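Putative N-acetylmuramoyl-L-alanine amidase,autolysin cwp6 (Peptoclostridium difficile, PDB 5J72) probably hydrolyses the amide bond between N-acetylmuramic acid and L-alanine in peptidoglycan, while its CWB2 modules anchor it in the cell wall. Local coordinates at residues 322-325 with 326-329; 293-296 with 297-301. One frame throughout, in Å; residues are numbered along the deposited sequence.

Contacts 1 and 2 belong to one CWB2 module and lie side by side, their centres about 11 Å apart. Contact 2 comes first along the chain: residues 293-301 leave strand 287-290, an outermost strand of a four-stranded parallel sheet, and enter helix 297-306. Contact 1 follows after strand 308-314, as helix 322-329 on the way to strand 334-341. The two join directly, for the side-chain oxygen of Q327 in contact 1 takes a probable hydrogen bond from the backbone N of V295 in contact 2, and I324 packs on D293. Helix 322-329 is thereby tied to the loop that opens the preceding helix, well away from the zinc site of the amidase domain.

Contact 1: residues 322-325 with 326-329; sequences SKII and DQIS. With CA (calcium ion), chain D.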
ATOM      1  N   SER A 322      -8.094  15.526  18.017  1.00 29.24           N
ATOM      2  CA  SER A 322      -9.540  15.685  17.972  1.00 31.83           C
ATOM      3  C   SER A 322      -9.907  17.128  17.631  1.00 31.02           C
ATOM      4  O   SER A 322     -11.031  17.386  17.209  1.00 30.26           O
ATOM      5  CB  SER A 322     -10.152  15.304  19.327  1.00 39.50           C
ATOM      6  OG  SER A 322      -9.526  16.093  20.323  1.00 47.00           O
ATOM      7  N   LYS A 323      -8.970  18.070  17.801  1.00 29.58           N
ATOM      8  CA  LYS A 323      -9.281  19.465  17.501  1.00 32.87           C
ATOM      9  C   LYS A 323      -9.437  19.668  15.979  1.00 32.05           C
ATOM     10  O   LYS A 323     -10.351  20.383  15.542  1.00 28.67           O
ATOM     11  CB  LYS A 323      -8.160  20.368  18.045  1.00 36.12           C
ATOM     12  CG  LYS A 323      -8.336  20.689  19.556  1.00 43.22           C
ATOM     13  CD  LYS A 323      -7.011  21.084  20.164  1.00 54.06           C
ATOM     14  CE  LYS A 323      -7.088  21.224  21.673  1.00 67.34           C
ATOM     15  NZ  LYS A 323      -5.823  20.778  22.325  1.00 73.28           N
ATOM     16  N   ILE A 324      -8.581  19.012  15.154  1.00 28.12           N
ATOM     17  CA  ILE A 324      -8.794  19.234  13.696  1.00 24.44           C
ATOM     18  C   ILE A 324     -10.037  18.479  13.264  1.00 27.31           C
ATOM     19  O   ILE A 324     -10.750  18.947  12.383  1.00 28.52           O
ATOM     20  CB  ILE A 324      -7.508  18.855  12.926  1.00 31.36           C
ATOM     21  CG1 ILE A 324      -7.598  19.444  11.456  1.00 32.41           C
ATOM     22  CG2 ILE A 324      -7.287  17.333  12.981  1.00 29.30           C
ATOM     23  CD1 ILE A 324      -6.386  19.131  10.645  1.00 31.48           C
ATOM     24  N   ILE A 325     -10.345  17.311  13.873  1.00 26.07           N
ATOM     25  CA  ILE A 325     -11.588  16.637  13.477  1.00 28.13           C
ATOM     26  C   ILE A 325     -12.810  17.528  13.817  1.00 29.41           C
ATOM     27  O   ILE A 325     -13.758  17.629  13.054  1.00 29.23           O
ATOM     28  CB  ILE A 325     -11.662  15.246  14.154  1.00 28.55           C
ATOM     29  CG1 ILE A 325     -10.522  14.361  13.594  1.00 28.89           C
ATOM     30  CG2 ILE A 325     -13.030  14.603  13.945  1.00 27.01           C
ATOM     31  CD1 ILE A 325     -10.619  12.891  14.001  1.00 34.87           C
ATOM     32  N   ASP A 326     -12.776  18.167  14.967  1.00 31.71           N
ATOM     33  CA  ASP A 326     -13.846  19.061  15.356  1.00 35.32           C
ATOM     34  C   ASP A 326     -13.974  20.200  14.359  1.00 34.18           C
ATOM     35  O   ASP A 326     -15.092  20.538  13.969  1.00 34.33           O
ATOM     36  CB  ASP A 326     -13.524  19.700  16.708  1.00 42.06           C
ATOM     37  CG  ASP A 326     -14.611  20.708  17.042  1.00 57.80           C
ATOM     38  OD1 ASP A 326     -14.342  21.941  16.954  1.00 61.61           O
ATOM     39  OD2 ASP A 326     -15.732  20.273  17.370  1.00 63.60           O
ATOM     40  N   GLN A 327     -12.845  20.817  13.978  1.00 30.01           N
ATOM     41  CA  GLN A 327     -12.832  21.938  13.014  1.00 28.07           C
ATOM     42  C   GLN A 327     -13.446  21.529  11.684  1.00 29.63           C
ATOM     43  O   GLN A 327     -14.356  22.197  11.185  1.00 27.89           O
ATOM     44  CB  GLN A 327     -11.405  22.364  12.757  1.00 25.98           C
ATOM     45  CG  GLN A 327     -11.323  23.548  11.795  1.00 30.28           C
ATOM     46  CD  GLN A 327      -9.873  23.878  11.443  1.00 36.43           C
ATOM     47  OE1 GLN A 327      -9.080  23.001  11.109  1.00 36.90           O
ATOM     48  NE2 GLN A 327      -9.496  25.162  11.434  1.00 35.49           N
ATOM     49  N   ILE A 328     -12.968  20.392  11.133  1.00 26.56           N
ATOM     50  CA  ILE A 328     -13.423  19.960   9.815  1.00 25.16           C
ATOM     51  C   ILE A 328     -14.783  19.316   9.846  1.00 26.61           C
ATOM     52  O   ILE A 328     -15.594  19.491   8.919  1.00 27.95           O
ATOM     53  CB  ILE A 328     -12.343  19.024   9.208  1.00 25.96           C
ATOM     54  CG1 ILE A 328     -11.015  19.797   9.080  1.00 24.21           C
ATOM     55  CG2 ILE A 328     -12.869  18.477   7.837  1.00 24.78           C
ATOM     56  CD1 ILE A 328     -11.167  21.102   8.222  1.00 27.29           C
ATOM     57  N   SER A 329     -15.073  18.551  10.906  1.00 28.20           N
ATOM     58  CA  SER A 329     -16.392  17.972  11.023  1.00 27.62           C
ATOM     59  C   SER A 329     -17.466  19.052  10.926  1.00 26.31           C
ATOM     60  O   SER A 329     -18.561  18.779  10.439  1.00 27.39           O
ATOM     61  CB  SER A 329     -16.548  17.288  12.392  1.00 30.24           C
ATOM     62  OG  SER A 329     -17.780  16.582  12.422  1.00 35.27           O
TER
HETATM   63 CA    CA D 702     -20.813  18.903   9.493  1.00 60.14          CA
HETATM   64  O   HOH W   1     -11.461  22.591  16.896  1.00 51.41           O
HETATM   65  O   HOH W   2     -21.813  16.981   9.756  1.00 31.70           O
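With CG1 of I324 anti to the backbone N (chi1 -165°) and CG1 of I328 instead beside its own N (chi1 -60°), the two isoleucines one helical turn apart lie side by side and point the same way. Their CG1 atoms come within 4.2 Å, and CG1 of I328 also passes 3.4 Å from the carbonyl O of I324. Both side chains reach I263 of strand 260-265 and V295 of the loop before helix 297-306, forming one buried side of the helix. Q327 runs out extended and crosses I324 at a slant, its OE1 3.9 Å from I324 CG1; that oxygen has the backbone N of V295 as its polar partner. I325 forms a second buried side, set onto Y313 of strand 308-314 and S337 and R340 of strand 334-341.

Among the backbone i to i+4 bonds, the N of I328 gives one to O of I324 at 2.9 Å and a nearly straight 169°. On the exposed face a water donates both to the carbonyl O of K323 (2.8 Å) and to OD1 of D326 (3.0 Å), while OD1 also forms a salt bridge with K330. At the far end the carbonyl O of S329 binds a calcium ion at 2.5 Å, and A332 contributes its own carbonyl O to the same metal. The chemistry is thus divided by face: hydrocarbon seals the helix to the sheet, water and charge serve the outer side, and the cation probably offsets the partial negative charge gathered where the helix ends.

Contact 2: residues 293-296 with 297-301; sequences DSVP and QGTYN
V295 meets the first turn of helix 297-306 with CB and one of its two methyls, CG2, and its side chain can be followed outward atom by atom. CB lies 4.0 Å from the methyl CG2 of T299, a plain apolar contact. From there CG2, set between the backbone N and the carbonyl carbon, reaches Y300, 3.6 Å from its backbone N and 3.7 Å from its CB. The same methyl sits at the edge of the tyrosine ring, near the ring plane, and the two side chains cross at about a right angle. Beyond the turn, V295 also packs on A290 of strand 287-290.

P296 follows at the N-cap and lies alongside T299, its CD 4.0 Å from T299 OG1. What it gives to the first turn as a polar partner is its carbonyl O, which accepts a hydrogen bond from the N of Y300 at 2.9 Å, with the N-H pointing almost straight at it (173°) and the donor nearly in line with the C=O bond. T299 in turn covers I288 and L246, so this face of the turn is buried against strand 287-290 and helix 241-253. The exposed face is tied differently: Q297, bent at chi2 (61°), brings NE2 to OD1 of N301 at 2.6 Å, the acceptor close to its amide plane though the N-H is well off straight at 134°.

V295 just before the N-cap and Y300 at the fourth helical position form a hydrophobic staple across the helix start; here it opens the helix that follows an edge strand in the parallel-sheet fold of a CWB2 module.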
ATOM      1  N   ASP A 293      -3.538  20.447  15.064  1.00 33.14           N
ATOM      2  CA  ASP A 293      -4.891  20.800  15.535  1.00 35.01           C
ATOM      3  C   ASP A 293      -5.734  21.570  14.582  1.00 33.43           C
ATOM      4  O   ASP A 293      -6.881  21.885  14.935  1.00 34.26           O
ATOM      5  CB  ASP A 293      -4.826  21.623  16.839  1.00 41.07           C
ATOM      6  CG  ASP A 293      -3.997  20.947  17.903  1.00 47.07           C
ATOM      7  OD1 ASP A 293      -4.239  19.764  18.179  1.00 42.73           O
ATOM      8  OD2 ASP A 293      -3.099  21.607  18.455  1.00 52.22           O
ATOM      9  N   SER A 294      -5.264  21.901  13.393  1.00 30.55           N
ATOM     10  CA  SER A 294      -6.165  22.645  12.514  1.00 30.38           C
ATOM     11  C   SER A 294      -5.547  22.720  11.092  1.00 29.24           C
ATOM     12  O   SER A 294      -4.328  22.515  10.933  1.00 27.73           O
ATOM     13  CB  SER A 294      -6.321  24.087  13.021  1.00 31.14           C
ATOM     14  OG  SER A 294      -5.037  24.710  12.932  1.00 29.50           O
ATOM     15  N   VAL A 295      -6.369  23.009  10.107  1.00 28.48           N
ATOM     16  CA  VAL A 295      -5.764  23.318   8.803  1.00 34.69           C
ATOM     17  C   VAL A 295      -5.488  24.861   8.891  1.00 37.97           C
ATOM     18  O   VAL A 295      -6.170  25.533   9.678  1.00 35.02           O
ATOM     19  CB  VAL A 295      -6.728  23.011   7.637  1.00 34.68           C
ATOM     20  CG1 VAL A 295      -7.122  21.514   7.676  1.00 32.40           C
ATOM     21  CG2 VAL A 295      -7.994  23.896   7.709  1.00 33.40           C
ATOM     22  N   PRO A 296      -4.545  25.446   8.136  1.00 37.30           N
ATOM     23  CA  PRO A 296      -4.280  26.908   8.190  1.00 37.98           C
ATOM     24  C   PRO A 296      -5.527  27.666   7.799  1.00 37.20           C
ATOM     25  O   PRO A 296      -6.412  27.134   7.113  1.00 33.91           O
ATOM     26  CB  PRO A 296      -3.134  27.086   7.172  1.00 41.21           C
ATOM     27  CG  PRO A 296      -2.454  25.699   7.160  1.00 42.60           C
ATOM     28  CD  PRO A 296      -3.624  24.763   7.216  1.00 40.69           C
ATOM     29  N   GLN A 297      -5.604  28.957   8.180  1.00 36.12           N
ATOM     30  CA  GLN A 297      -6.806  29.730   7.916  1.00 36.27           C
ATOM     31  C   GLN A 297      -7.180  29.824   6.460  1.00 32.89           C
ATOM     32  O   GLN A 297      -8.361  29.776   6.124  1.00 29.96           O
ATOM     33  CB  GLN A 297      -6.618  31.188   8.483  1.00 41.09           C
ATOM     34  CG  GLN A 297      -7.914  32.058   8.455  1.00 52.29           C
ATOM     35  CD  GLN A 297      -9.059  31.482   9.301  1.00 59.68           C
ATOM     36  OE1 GLN A 297      -8.870  31.024  10.435  1.00 59.45           O
ATOM     37  NE2 GLN A 297     -10.281  31.469   8.751  1.00 63.05           N
ATOM     38  N   GLY A 298      -6.179  30.020   5.575  1.00 31.73           N
ATOM     39  CA  GLY A 298      -6.494  30.138   4.159  1.00 32.45           C
ATOM     40  C   GLY A 298      -7.178  28.874   3.660  1.00 28.78           C
ATOM     41  O   GLY A 298      -8.167  28.946   2.923  1.00 29.91           O
ATOM     42  N   THR A 299      -6.653  27.723   4.055  1.00 29.46           N
ATOM     43  CA  THR A 299      -7.279  26.430   3.657  1.00 29.74           C
ATOM     44  C   THR A 299      -8.681  26.343   4.210  1.00 27.84           C
ATOM     45  O   THR A 299      -9.652  26.052   3.489  1.00 28.15           O
ATOM     46  CB  THR A 299      -6.407  25.328   4.183  1.00 29.75           C
ATOM     47  OG1 THR A 299      -5.103  25.540   3.620  1.00 29.68           O
ATOM     48  CG2 THR A 299      -6.906  23.937   3.788  1.00 26.98           C
ATOM     49  N   TYR A 300      -8.806  26.642   5.521  1.00 30.34           N
ATOM     50  CA  TYR A 300     -10.127  26.609   6.161  1.00 27.63           C
ATOM     51  C   TYR A 300     -11.119  27.498   5.436  1.00 28.70           C
ATOM     52  O   TYR A 300     -12.256  27.086   5.184  1.00 30.15           O
ATOM     53  CB  TYR A 300      -9.982  27.003   7.664  1.00 29.97           C
ATOM     54  CG  TYR A 300     -11.322  26.964   8.374  1.00 33.72           C
ATOM     55  CD1 TYR A 300     -11.853  25.764   8.828  1.00 34.78           C
ATOM     56  CD2 TYR A 300     -12.068  28.127   8.562  1.00 37.73           C
ATOM     57  CE1 TYR A 300     -13.103  25.716   9.464  1.00 31.57           C
ATOM     58  CE2 TYR A 300     -13.320  28.096   9.187  1.00 34.31           C
ATOM     59  CZ  TYR A 300     -13.830  26.890   9.643  1.00 35.77           C
ATOM     60  OH  TYR A 300     -15.055  26.877  10.289  1.00 33.05           O
ATOM     61  N   ASN A 301     -10.724  28.746   5.045  1.00 30.48           N
ATOM     62  CA  ASN A 301     -11.717  29.616   4.386  1.00 30.55           C
ATOM     63  C   ASN A 301     -12.158  29.068   3.060  1.00 30.57           C
ATOM     64  O   ASN A 301     -13.333  29.149   2.720  1.00 29.89           O
ATOM     65  CB  ASN A 301     -11.153  31.092   4.195  1.00 33.18           C
ATOM     66  CG  ASN A 301     -10.898  31.780   5.538  1.00 39.49           C
ATOM     67  OD1 ASN A 301     -11.645  31.520   6.490  1.00 46.04           O
ATOM     68  ND2 ASN A 301      -9.834  32.574   5.742  1.00 42.23           N
TER